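PDB 1ZBP: hypothetical protein VPA1032 from Vibrio parahaemolyticus, which is of unknown function but belongs to the ImpE family, probably linked to type VI secretion, and pairs a helical N-terminal part with a mainly beta C-terminal part. Local coordinates for residues Q12-L17 with E214-K219; S35-L40 with D51-Q56; L129-G134 with P169-N174. All blocks are in the same frame, centred on the assembly; numbering follows the deposited sequence.

Contacts 1 and 2 lie in the same region, with centres about 17 Å apart, and they touch directly: L17 CD2 is 3.6 Å from L40 CB, where helix 13-25 packs against helix 31-44, which carries one side of contact 2. Contact 2 pairs neighbouring helices, whereas contact 1 joins segments whose nearest ends are 197 residues apart, linking the helical N-terminal part to the short helix 216-219. Contact 3 stands on the opposite side of the chain's centre, with its own centre about 34 Å from that of contact 1 and about 37 Å from that of contact 2, where helix 116-129 gives way to strands. With the function unknown, no active site can be assigned to any of them.

Contact 1 (Q12-L17 with E214-K219)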
ATOM      1  N   GLN A  12      -7.538   4.731  18.717  1.00 69.86           N
ATOM      2  CA  GLN A  12      -8.702   5.537  18.365  1.00 70.48           C
ATOM      3  C   GLN A  12      -8.327   6.582  17.313  1.00 69.77           C
ATOM      4  O   GLN A  12      -7.842   7.666  17.645  1.00 68.30           O
ATOM      5  CB  GLN A  12      -9.263   6.226  19.610  1.00 72.00           C
ATOM      6  CG  GLN A  12     -10.784   6.223  19.669  1.00 73.63           C
ATOM      7  CD  GLN A  12     -11.352   4.840  19.958  1.00 74.62           C
ATOM      8  OE1 GLN A  12     -12.552   4.604  19.801  1.00 74.56           O
ATOM      9  NE2 GLN A  12     -10.489   3.923  20.393  1.00 75.12           N
ATOM     10  N   LEU A  13      -8.557   6.244  16.046  1.00 69.28           N
ATOM     11  CA  LEU A  13      -8.234   7.130  14.935  1.00 68.18           C
ATOM     12  C   LEU A  13      -9.230   8.275  14.810  1.00 67.64           C
ATOM     13  O   LEU A  13      -8.829   9.431  14.703  1.00 67.40           O
ATOM     14  CB  LEU A  13      -8.188   6.343  13.618  1.00 67.97           C
ATOM     15  CG  LEU A  13      -7.588   7.081  12.412  1.00 67.06           C
ATOM     16  CD1 LEU A  13      -6.131   7.419  12.691  1.00 67.18           C
ATOM     17  CD2 LEU A  13      -7.695   6.217  11.169  1.00 66.12           C
ATOM     18  N   GLN A  14     -10.521   7.967  14.826  1.00 66.96           N
ATOM     19  CA  GLN A  14     -11.529   9.011  14.709  1.00 67.05           C
ATOM     20  C   GLN A  14     -11.373  10.059  15.811  1.00 67.85           C
ATOM     21  O   GLN A  14     -11.359  11.260  15.534  1.00 67.80           O
ATOM     22  CB  GLN A  14     -12.930   8.407  14.755  1.00 67.52           C
ATOM     23  CG  GLN A  14     -13.195   7.395  13.656  1.00 68.57           C
ATOM     24  CD  GLN A  14     -12.783   7.900  12.286  1.00 70.18           C
ATOM     25  OE1 GLN A  14     -11.593   7.966  11.971  1.00 70.11           O
ATOM     26  NE2 GLN A  14     -13.764   8.273  11.468  1.00 70.66           N
ATOM     27  N   GLN A  15     -11.249   9.604  17.057  1.00 67.61           N
ATOM     28  CA  GLN A  15     -11.087  10.509  18.195  1.00 67.33           C
ATOM     29  C   GLN A  15      -9.837  11.374  18.052  1.00 66.51           C
ATOM     30  O   GLN A  15      -9.866  12.571  18.337  1.00 65.61           O
ATOM     31  CB  GLN A  15     -11.021   9.710  19.512  1.00 68.49           C
ATOM     32  CG  GLN A  15     -10.538  10.520  20.727  1.00 69.03           C
ATOM     33  CD  GLN A  15     -10.517   9.713  22.026  1.00 69.81           C
ATOM     34  OE1 GLN A  15     -10.039   8.577  22.060  1.00 70.81           O
ATOM     35  NE2 GLN A  15     -11.016  10.311  23.105  1.00 68.04           N
ATOM     36  N   ALA A  16      -8.742  10.759  17.613  1.00 66.32           N
ATOM     37  CA  ALA A  16      -7.475  11.466  17.433  1.00 66.10           C
ATOM     38  C   ALA A  16      -7.629  12.631  16.456  1.00 65.88           C
ATOM     39  O   ALA A  16      -6.978  13.667  16.612  1.00 65.53           O
ATOM     40  CB  ALA A  16      -6.398  10.500  16.939  1.00 66.35           C
ATOM     41  N   LEU A  17      -8.493  12.458  15.456  1.00 65.36           N
ATOM     42  CA  LEU A  17      -8.742  13.497  14.463  1.00 65.65           C
ATOM     43  C   LEU A  17      -9.498  14.672  15.082  1.00 65.84           C
ATOM     44  O   LEU A  17      -9.171  15.835  14.831  1.00 65.83           O
ATOM     45  CB  LEU A  17      -9.530  12.921  13.278  1.00 65.39           C
ATOM     46  CG  LEU A  17      -8.791  11.908  12.392  1.00 65.43           C
ATOM     47  CD1 LEU A  17      -9.740  11.328  11.349  1.00 64.60           C
ATOM     48  CD2 LEU A  17      -7.609  12.592  11.718  1.00 65.57           C
ATOM     49  N   GLU A 214     -11.026  -1.274   6.662  1.00 49.10           N
ATOM     50  CA  GLU A 214     -12.110  -0.389   7.118  1.00 50.41           C
ATOM     51  C   GLU A 214     -12.061   0.113   8.575  1.00 49.04           C
ATOM     52  O   GLU A 214     -12.236   1.305   8.828  1.00 48.48           O
ATOM     53  CB  GLU A 214     -13.460  -1.086   6.871  1.00 52.18           C
ATOM     54  CG  GLU A 214     -14.683  -0.385   7.468  1.00 57.29           C
ATOM     55  CD  GLU A 214     -14.874   1.026   6.943  1.00 61.10           C
ATOM     56  OE1 GLU A 214     -14.122   1.935   7.367  1.00 61.72           O
ATOM     57  OE2 GLU A 214     -15.775   1.225   6.093  1.00 62.25           O
ATOM     58  N   SER A 215     -11.841  -0.784   9.530  1.00 47.00           N
ATOM     59  CA  SER A 215     -11.811  -0.372  10.926  1.00 45.81           C
ATOM     60  C   SER A 215     -10.607   0.506  11.172  1.00 45.88           C
ATOM     61  O   SER A 215      -9.710   0.584  10.336  1.00 46.79           O
ATOM     62  CB  SER A 215     -11.749  -1.586  11.847  1.00 45.62           C
ATOM     63  OG  SER A 215     -10.501  -2.234  11.752  1.00 46.83           O
ATOM     64  N   ASP A 216     -10.581   1.162  12.326  1.00 44.99           N
ATOM     65  CA  ASP A 216      -9.459   2.023  12.658  1.00 45.33           C
ATOM     66  C   ASP A 216      -8.218   1.200  12.979  1.00 44.72           C
ATOM     67  O   ASP A 216      -7.091   1.685  12.831  1.00 45.03           O
ATOM     68  CB  ASP A 216      -9.816   2.957  13.822  1.00 48.48           C
ATOM     69  CG  ASP A 216     -10.810   4.045  13.414  1.00 51.41           C
ATOM     70  OD1 ASP A 216     -10.669   4.608  12.300  1.00 53.77           O
ATOM     71  OD2 ASP A 216     -11.717   4.357  14.213  1.00 51.00           O
ATOM     72  N   ALA A 217      -8.417  -0.042  13.411  1.00 42.74           N
ATOM     73  CA  ALA A 217      -7.288  -0.915  13.721  1.00 41.11           C
ATOM     74  C   ALA A 217      -6.661  -1.403  12.417  1.00 39.77           C
ATOM     75  O   ALA A 217      -5.456  -1.606  12.340  1.00 40.52           O
ATOM     76  CB  ALA A 217      -7.748  -2.110  14.565  1.00 39.00           C
ATOM     77  N   GLN A 218      -7.484  -1.592  11.392  1.00 39.68           N
ATOM     78  CA  GLN A 218      -6.991  -2.038  10.088  1.00 38.39           C
ATOM     79  C   GLN A 218      -6.221  -0.901   9.386  1.00 37.83           C
ATOM     80  O   GLN A 218      -5.137  -1.110   8.839  1.00 36.82           O
ATOM     81  CB  GLN A 218      -8.172  -2.513   9.243  1.00 38.73           C
ATOM     82  CG  GLN A 218      -8.724  -3.860   9.716  1.00 41.62           C
ATOM     83  CD  GLN A 218     -10.210  -4.052   9.444  1.00 43.18           C
ATOM     84  OE1 GLN A 218     -10.808  -3.362   8.613  1.00 43.11           O
ATOM     85  NE2 GLN A 218     -10.809  -5.012  10.138  1.00 43.80           N
ATOM     86  N   LYS A 219      -6.773   0.306   9.436  1.00 37.00           N
ATOM     87  CA  LYS A 219      -6.130   1.447   8.827  1.00 35.87           C
ATOM     88  C   LYS A 219      -4.799   1.727   9.497  1.00 35.36           C
ATOM     89  O   LYS A 219      -3.820   2.054   8.834  1.00 33.96           O
ATOM     90  CB  LYS A 219      -7.043   2.666   8.915  1.00 37.28           C
ATOM     91  CG  LYS A 219      -8.285   2.540   8.062  1.00 40.09           C
ATOM     92  CD  LYS A 219      -9.135   3.784   8.150  1.00 43.42           C
ATOM     93  CE  LYS A 219     -10.434   3.610   7.384  1.00 44.62           C
ATOM     94  NZ  LYS A 219     -11.342   4.775   7.600  1.00 48.12           N
TER
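L13 and D216 meet with their side chains at a slant, and their CA atoms form the closest backbone pair of the two segments, 5.7 Å apart. The carboxylate lies against aliphatic carbon: D216 OD1 is 3.3 Å from L13 CB and 3.6 Å from L13 CD2. D216 OD2 instead reaches the neighbouring side chain, 3.4 Å from Q14 CG, which crosses the aspartate at about a right angle. Thus one carboxylate spans two successive residues in the first turn of helix 13-25. L13 places CG opposite its own backbone N (chi1 -168°), which carries CD2 on to the middle of K219, 4.1 Å from K219 CD. The lysine crosses the leucine nearly perpendicularly, and its extended chain takes NZ past this apolar touch to a hydrogen bond with D44 O; a long salt bridge to E214 OE1 is its second tie.

The start of helix 216-219 is fixed by a capping box. S215 OG accepts from Q218 N at 3.1 Å, while Q218 OE1 accepts from S215 N, which sits well above the amide plane, and from E214 N. D216 thus projects from a capped first turn.

Helix 31-44 lies alongside: L13 also packs on I43 and D44 near its C-terminal end, so helix 216-219 meets the start of helix 13-25 and, through K219, the end of helix 31-44.

Contact 2 (S35-L40 with D51-Q56); sequences SSFIEL and DEQLMQ
F37 and Q53 are brought together by two different torsions. The phenylalanine sets its ring opposite the backbone N (chi1 173°), so that it projects toward helix 47-60, while the glutamine chain folds back at chi2 (-68°), laying its amide beside that ring. The two side chains cross at about a right angle, with ring and amide planes steeply inclined. Q53 OE1 arrives at the ring edge and in the ring plane, 3.5 Å from both F37 CD2 and F37 CE2; Q53 CG, ahead of the bend, also lies 3.7 Å from F37 CE2. An in-plane oxygen faces the electron-poor C-H rim, which is probably a mildly favourable electrostatic meeting. It matters because Q53 OE1 is buried here with no hydrogen-bonding partner anywhere in the model.

I38 fills the next position. Its CG1 branch spans two residues, with CG1 3.8 Å from Q53 CB and CD1 packed on L54 CD2, while I38 CG2 also meets L54 CD2, at 3.7 Å. I38 is therefore placed between the two consecutive residues of the opposing helix, and I38 and Q53 give the shortest CA-CA distance, 6.6 Å. No hydrogen bond joins the segments; the contact rests on van der Waals packing.

The local axes approach to 9.6 Å and run nearly antiparallel, 156° between their N-to-C directions, as expected of a helical hairpin whose arms, helices 31-44 and 47-60, are separated by a very short turn. Helix 13-25 flanks one side, where I21 packs on F37 and L20 on L40. Beyond L54, helix 65-84 continues the layered array through L71, R72 and V75, with R72 also salt-bridged to D51.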
ATOM      1  N   SER A  35       0.000  19.698  10.176  1.00 46.65           N
ATOM      2  CA  SER A  35       0.807  18.614   9.619  1.00 47.20           C
ATOM      3  C   SER A  35       0.403  17.262  10.203  1.00 48.41           C
ATOM      4  O   SER A  35       0.190  16.294   9.466  1.00 50.45           O
ATOM      5  CB  SER A  35       2.291  18.862   9.897  1.00 47.20           C
ATOM      6  OG  SER A  35       3.105  17.810   9.393  1.00 45.63           O
ATOM      7  N   SER A  36       0.300  17.188  11.526  1.00 48.03           N
ATOM      8  CA  SER A  36      -0.094  15.943  12.184  1.00 46.37           C
ATOM      9  C   SER A  36      -1.519  15.555  11.793  1.00 44.74           C
ATOM     10  O   SER A  36      -1.865  14.374  11.755  1.00 44.45           O
ATOM     11  CB  SER A  36       0.002  16.087  13.711  1.00 45.77           C
ATOM     12  OG  SER A  36       1.343  16.343  14.119  1.00 44.87           O
ATOM     13  N   PHE A  37      -2.343  16.551  11.496  1.00 43.35           N
ATOM     14  CA  PHE A  37      -3.734  16.304  11.111  1.00 44.01           C
ATOM     15  C   PHE A  37      -3.810  15.731   9.677  1.00 44.51           C
ATOM     16  O   PHE A  37      -4.749  15.006   9.333  1.00 42.81           O
ATOM     17  CB  PHE A  37      -4.531  17.616  11.223  1.00 45.12           C
ATOM     18  CG  PHE A  37      -5.937  17.535  10.688  1.00 45.87           C
ATOM     19  CD1 PHE A  37      -6.796  16.520  11.092  1.00 46.41           C
ATOM     20  CD2 PHE A  37      -6.395  18.471   9.760  1.00 46.65           C
ATOM     21  CE1 PHE A  37      -8.089  16.430  10.578  1.00 45.49           C
ATOM     22  CE2 PHE A  37      -7.687  18.389   9.242  1.00 46.00           C
ATOM     23  CZ  PHE A  37      -8.532  17.363   9.652  1.00 47.00           C
ATOM     24  N   ILE A  38      -2.809  16.051   8.853  1.00 44.14           N
ATOM     25  CA  ILE A  38      -2.746  15.568   7.473  1.00 43.04           C
ATOM     26  C   ILE A  38      -2.334  14.093   7.449  1.00 42.57           C
ATOM     27  O   ILE A  38      -2.869  13.293   6.669  1.00 40.18           O
ATOM     28  CB  ILE A  38      -1.724  16.385   6.634  1.00 41.58           C
ATOM     29  CG1 ILE A  38      -2.206  17.826   6.491  1.00 40.74           C
ATOM     30  CG2 ILE A  38      -1.555  15.759   5.249  1.00 41.03           C
ATOM     31  CD1 ILE A  38      -1.141  18.784   6.041  1.00 36.95           C
ATOM     32  N   GLU A  39      -1.374  13.738   8.301  1.00 42.83           N
ATOM     33  CA  GLU A  39      -0.896  12.361   8.359  1.00 44.03           C
ATOM     34  C   GLU A  39      -2.026  11.421   8.747  1.00 43.17           C
ATOM     35  O   GLU A  39      -2.279  10.423   8.063  1.00 42.58           O
ATOM     36  CB  GLU A  39       0.271  12.227   9.347  1.00 44.68           C
ATOM     37  CG  GLU A  39       1.623  12.583   8.748  1.00 48.30           C
ATOM     38  CD  GLU A  39       2.775  12.361   9.713  1.00 50.80           C
ATOM     39  OE1 GLU A  39       3.936  12.336   9.258  1.00 48.97           O
ATOM     40  OE2 GLU A  39       2.526  12.226  10.931  1.00 54.17           O
ATOM     41  N   LEU A  40      -2.724  11.752   9.830  1.00 42.89           N
ATOM     42  CA  LEU A  40      -3.829  10.925  10.303  1.00 44.29           C
ATOM     43  C   LEU A  40      -5.015  10.942   9.341  1.00 44.02           C
ATOM     44  O   LEU A  40      -5.949  10.145   9.474  1.00 45.26           O
ATOM     45  CB  LEU A  40      -4.260  11.375  11.705  1.00 45.98           C
ATOM     46  CG  LEU A  40      -3.118  11.440  12.744  1.00 45.65           C
ATOM     47  CD1 LEU A  40      -3.670  11.822  14.110  1.00 45.08           C
ATOM     48  CD2 LEU A  40      -2.400  10.097  12.816  1.00 44.71           C
ATOM     49  N   ASP A  51      -5.812  16.402   0.948  1.00 44.38           N
ATOM     50  CA  ASP A  51      -5.289  17.232  -0.117  1.00 45.08           C
ATOM     51  C   ASP A  51      -5.669  18.686   0.168  1.00 45.53           C
ATOM     52  O   ASP A  51      -4.844  19.586   0.031  1.00 44.18           O
ATOM     53  CB  ASP A  51      -5.844  16.750  -1.457  1.00 45.19           C
ATOM     54  CG  ASP A  51      -4.994  17.179  -2.623  1.00 46.15           C
ATOM     55  OD1 ASP A  51      -3.747  17.086  -2.527  1.00 46.16           O
ATOM     56  OD2 ASP A  51      -5.580  17.590  -3.647  1.00 47.64           O
ATOM     57  N   GLU A  52      -6.911  18.904   0.596  1.00 46.00           N
ATOM     58  CA  GLU A  52      -7.394  20.243   0.930  1.00 48.18           C
ATOM     59  C   GLU A  52      -6.478  20.880   1.975  1.00 47.66           C
ATOM     60  O   GLU A  52      -6.096  22.040   1.851  1.00 47.11           O
ATOM     61  CB  GLU A  52      -8.822  20.165   1.482  1.00 52.75           C
ATOM     62  CG  GLU A  52      -9.540  21.502   1.591  1.00 57.50           C
ATOM     63  CD  GLU A  52      -9.695  22.182   0.248  1.00 61.70           C
ATOM     64  OE1 GLU A  52     -10.226  21.533  -0.685  1.00 63.46           O
ATOM     65  OE2 GLU A  52      -9.292  23.363   0.126  1.00 64.15           O
ATOM     66  N   GLN A  53      -6.125  20.119   3.005  1.00 46.98           N
ATOM     67  CA  GLN A  53      -5.251  20.630   4.056  1.00 46.26           C
ATOM     68  C   GLN A  53      -3.824  20.859   3.550  1.00 46.11           C
ATOM     69  O   GLN A  53      -3.128  21.758   4.016  1.00 43.64           O
ATOM     70  CB  GLN A  53      -5.238  19.661   5.241  1.00 46.10           C
ATOM     71  CG  GLN A  53      -6.593  19.520   5.932  1.00 47.18           C
ATOM     72  CD  GLN A  53      -7.030  20.791   6.649  1.00 46.32           C
ATOM     73  OE1 GLN A  53      -6.397  21.227   7.612  1.00 45.67           O
ATOM     74  NE2 GLN A  53      -8.112  21.393   6.175  1.00 44.87           N
ATOM     75  N   LEU A  54      -3.390  20.040   2.599  1.00 46.42           N
ATOM     76  CA  LEU A  54      -2.051  20.180   2.041  1.00 46.27           C
ATOM     77  C   LEU A  54      -1.960  21.445   1.184  1.00 47.36           C
ATOM     78  O   LEU A  54      -0.906  22.067   1.091  1.00 47.10           O
ATOM     79  CB  LEU A  54      -1.690  18.940   1.210  1.00 44.29           C
ATOM     80  CG  LEU A  54      -1.363  17.671   2.004  1.00 40.73           C
ATOM     81  CD1 LEU A  54      -1.476  16.431   1.137  1.00 35.61           C
ATOM     82  CD2 LEU A  54       0.022  17.816   2.590  1.00 39.43           C
HETATM   83  N   MSE A  55      -3.064  21.832   0.553  1.00 49.79           N
HETATM   84  CA  MSE A  55      -3.050  23.035  -0.265  1.00 52.07           C
HETATM   85  C   MSE A  55      -2.992  24.260   0.651  1.00 51.46           C
HETATM   86  O   MSE A  55      -2.320  25.244   0.338  1.00 53.13           O
HETATM   87  CB  MSE A  55      -4.288  23.096  -1.174  1.00 56.00           C
HETATM   88  CG  MSE A  55      -4.331  22.014  -2.261  1.00 62.02           C
HETATM   89 SE   MSE A  55      -5.650  22.321  -3.687  1.00 73.15          SE
HETATM   90  CE  MSE A  55      -7.158  21.286  -3.030  1.00 67.03           C
ATOM     91  N   GLN A  56      -3.673  24.192   1.792  1.00 49.33           N
ATOM     92  CA  GLN A  56      -3.679  25.303   2.735  1.00 48.21           C
ATOM     93  C   GLN A  56      -2.345  25.512   3.435  1.00 48.00           C
ATOM     94  O   GLN A  56      -1.874  26.644   3.550  1.00 48.80           O
ATOM     95  CB  GLN A  56      -4.791  25.113   3.756  1.00 47.61           C
ATOM     96  CG  GLN A  56      -6.154  25.226   3.119  1.00 51.09           C
ATOM     97  CD  GLN A  56      -7.267  25.425   4.117  1.00 53.18           C
ATOM     98  OE1 GLN A  56      -7.552  24.556   4.947  1.00 52.82           O
ATOM     99  NE2 GLN A  56      -7.904  26.588   4.050  1.00 56.19           N
TER

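Contact 3 (L129-G134 with P169-N174)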
ATOM      1  N   LEU A 129      -0.737 -17.973 -14.104  1.00 53.65           N
ATOM      2  CA  LEU A 129       0.279 -17.259 -14.858  1.00 53.05           C
ATOM      3  C   LEU A 129       1.400 -16.720 -13.970  1.00 51.14           C
ATOM      4  O   LEU A 129       2.471 -16.363 -14.470  1.00 50.00           O
ATOM      5  CB  LEU A 129      -0.363 -16.106 -15.634  1.00 53.68           C
ATOM      6  CG  LEU A 129      -1.266 -16.522 -16.794  1.00 55.37           C
ATOM      7  CD1 LEU A 129      -2.009 -15.313 -17.347  1.00 55.96           C
ATOM      8  CD2 LEU A 129      -0.415 -17.184 -17.868  1.00 55.03           C
ATOM      9  N   ARG A 130       1.156 -16.660 -12.661  1.00 48.34           N
ATOM     10  CA  ARG A 130       2.157 -16.149 -11.720  1.00 46.51           C
ATOM     11  C   ARG A 130       3.463 -16.929 -11.822  1.00 45.78           C
ATOM     12  O   ARG A 130       3.498 -18.144 -11.637  1.00 45.89           O
ATOM     13  CB  ARG A 130       1.636 -16.199 -10.266  1.00 43.37           C
ATOM     14  CG  ARG A 130       2.577 -15.547  -9.234  1.00 38.22           C
ATOM     15  CD  ARG A 130       1.962 -15.431  -7.827  1.00 35.93           C
ATOM     16  NE  ARG A 130       1.875 -16.713  -7.126  1.00 32.79           N
ATOM     17  CZ  ARG A 130       2.924 -17.388  -6.665  1.00 33.04           C
ATOM     18  NH1 ARG A 130       4.152 -16.903  -6.817  1.00 36.24           N
ATOM     19  NH2 ARG A 130       2.751 -18.559  -6.078  1.00 30.54           N
ATOM     20  N   GLN A 131       4.536 -16.225 -12.147  1.00 45.09           N
ATOM     21  CA  GLN A 131       5.834 -16.858 -12.246  1.00 44.65           C
ATOM     22  C   GLN A 131       6.357 -17.021 -10.825  1.00 43.95           C
ATOM     23  O   GLN A 131       6.604 -16.037 -10.136  1.00 42.79           O
ATOM     24  CB  GLN A 131       6.791 -15.979 -13.048  1.00 45.32           C
ATOM     25  CG  GLN A 131       8.214 -16.509 -13.104  1.00 48.14           C
ATOM     26  CD  GLN A 131       9.170 -15.543 -13.790  1.00 50.47           C
ATOM     27  OE1 GLN A 131       9.027 -15.237 -14.976  1.00 50.83           O
ATOM     28  NE2 GLN A 131      10.154 -15.061 -13.042  1.00 53.06           N
ATOM     29  N   GLU A 132       6.497 -18.263 -10.379  1.00 43.25           N
ATOM     30  CA  GLU A 132       7.015 -18.528  -9.046  1.00 44.55           C
ATOM     31  C   GLU A 132       8.483 -18.094  -9.025  1.00 42.66           C
ATOM     32  O   GLU A 132       9.225 -18.357  -9.968  1.00 43.03           O
ATOM     33  CB  GLU A 132       6.876 -20.018  -8.722  1.00 47.82           C
ATOM     34  CG  GLU A 132       5.469 -20.423  -8.304  1.00 53.29           C
ATOM     35  CD  GLU A 132       5.270 -21.922  -8.277  1.00 57.20           C
ATOM     36  OE1 GLU A 132       6.163 -22.633  -7.756  1.00 58.31           O
ATOM     37  OE2 GLU A 132       4.214 -22.387  -8.773  1.00 60.71           O
ATOM     38  N   LYS A 133       8.889 -17.416  -7.957  1.00 39.06           N
ATOM     39  CA  LYS A 133      10.258 -16.925  -7.835  1.00 38.33           C
ATOM     40  C   LYS A 133      10.719 -17.081  -6.400  1.00 36.52           C
ATOM     41  O   LYS A 133      10.012 -16.680  -5.479  1.00 36.01           O
ATOM     42  CB  LYS A 133      10.325 -15.445  -8.227  1.00 36.68           C
ATOM     43  CG  LYS A 133      11.701 -14.943  -8.602  1.00 37.82           C
ATOM     44  CD  LYS A 133      12.110 -15.498  -9.952  1.00 39.02           C
ATOM     45  CE  LYS A 133      13.270 -14.730 -10.559  1.00 41.00           C
ATOM     46  NZ  LYS A 133      13.597 -15.231 -11.941  1.00 43.25           N
ATOM     47  N   GLY A 134      11.901 -17.663  -6.215  1.00 35.76           N
ATOM     48  CA  GLY A 134      12.442 -17.850  -4.878  1.00 36.33           C
ATOM     49  C   GLY A 134      13.170 -16.616  -4.376  1.00 36.63           C
ATOM     50  O   GLY A 134      13.861 -15.926  -5.132  1.00 35.80           O
ATOM     51  N   PRO A 169       5.161  -7.029 -10.277  1.00 30.34           N
ATOM     52  CA  PRO A 169       5.269  -8.474 -10.060  1.00 29.76           C
ATOM     53  C   PRO A 169       6.394  -8.757  -9.077  1.00 27.48           C
ATOM     54  O   PRO A 169       7.496  -8.260  -9.255  1.00 25.26           O
ATOM     55  CB  PRO A 169       5.595  -9.011 -11.457  1.00 28.15           C
ATOM     56  CG  PRO A 169       4.872  -8.071 -12.340  1.00 30.70           C
ATOM     57  CD  PRO A 169       5.181  -6.720 -11.715  1.00 30.71           C
ATOM     58  N   ILE A 170       6.106  -9.525  -8.031  1.00 26.09           N
ATOM     59  CA  ILE A 170       7.121  -9.868  -7.048  1.00 25.16           C
ATOM     60  C   ILE A 170       8.283 -10.525  -7.804  1.00 25.05           C
ATOM     61  O   ILE A 170       9.449 -10.315  -7.470  1.00 23.45           O
ATOM     62  CB  ILE A 170       6.551 -10.822  -5.972  1.00 23.24           C
ATOM     63  CG1 ILE A 170       5.487 -10.084  -5.166  1.00 23.36           C
ATOM     64  CG2 ILE A 170       7.670 -11.324  -5.063  1.00 20.74           C
ATOM     65  CD1 ILE A 170       4.766 -10.968  -4.154  1.00 23.08           C
ATOM     66  N   ALA A 171       7.948 -11.284  -8.847  1.00 24.57           N
ATOM     67  CA  ALA A 171       8.937 -11.972  -9.689  1.00 27.44           C
ATOM     68  C   ALA A 171       9.909 -11.016 -10.390  1.00 28.38           C
ATOM     69  O   ALA A 171      11.014 -11.413 -10.790  1.00 28.52           O
ATOM     70  CB  ALA A 171       8.228 -12.826 -10.729  1.00 26.02           C
ATOM     71  N   SER A 172       9.491  -9.762 -10.549  1.00 28.36           N
ATOM     72  CA  SER A 172      10.319  -8.741 -11.191  1.00 28.25           C
ATOM     73  C   SER A 172      11.267  -8.073 -10.204  1.00 28.73           C
ATOM     74  O   SER A 172      12.069  -7.238 -10.593  1.00 29.10           O
ATOM     75  CB  SER A 172       9.434  -7.663 -11.830  1.00 28.22           C
ATOM     76  OG  SER A 172       8.866  -8.108 -13.053  1.00 30.12           O
ATOM     77  N   ILE A 173      11.180  -8.439  -8.930  1.00 28.06           N
ATOM     78  CA  ILE A 173      12.036  -7.831  -7.915  1.00 28.28           C
ATOM     79  C   ILE A 173      13.389  -8.514  -7.789  1.00 29.12           C
ATOM     80  O   ILE A 173      13.470  -9.740  -7.708  1.00 31.33           O
ATOM     81  CB  ILE A 173      11.370  -7.856  -6.509  1.00 27.81           C
ATOM     82  CG1 ILE A 173      10.094  -7.007  -6.501  1.00 27.98           C
ATOM     83  CG2 ILE A 173      12.349  -7.350  -5.472  1.00 27.78           C
ATOM     84  CD1 ILE A 173       9.219  -7.228  -5.284  1.00 26.55           C
ATOM     85  N   ASN A 174      14.445  -7.699  -7.766  1.00 29.67           N
ATOM     86  CA  ASN A 174      15.812  -8.171  -7.595  1.00 27.99           C
ATOM     87  C   ASN A 174      16.204  -7.904  -6.126  1.00 27.08           C
ATOM     88  O   ASN A 174      16.629  -8.812  -5.418  1.00 25.31           O
ATOM     89  CB  ASN A 174      16.762  -7.440  -8.546  1.00 31.61           C
ATOM     90  CG  ASN A 174      16.409  -7.651 -10.022  1.00 31.55           C
ATOM     91  OD1 ASN A 174      16.238  -8.782 -10.492  1.00 32.64           O
ATOM     92  ND2 ASN A 174      16.313  -6.552 -10.757  1.00 28.65           N
TER
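Q131 is the first residue of 129-134 to meet the other segment, just after R130, salt-bridged to E127 and D144, has left helical geometry at the end of helix 116-129. Its CG stands opposite the backbone N (chi1 175°) and the chain runs on extended, bringing NE2 to 3.7 Å from A171 CB. The backbone takes part as well, since Q131 O lies 3.6 Å from the same methyl. That one carbon is thus approached by both an amide nitrogen and a carbonyl oxygen of Q131. E132 then directs its CB away from 169-174, its side chain touching D144 on strand 140-147. K133 turns back: its CB is 4.0 Å from A171 CA, and the bend at chi2 (72°) returns CE to 4.0 Å from A171 O, just before the chain enters strand 135-137.

A171 itself sits in the single 3-10 turn 170-172, closed by the bond from S172 N to P169 O of 2.8 Å, which links strands 165-169 and 173-178. No hydrogen bond or charge pair crosses between the segments. The contact is therefore van der Waals packing at the surface, weak and nondirectional, with Q131 O and NE2 set against the A171 methyl without bonding to it.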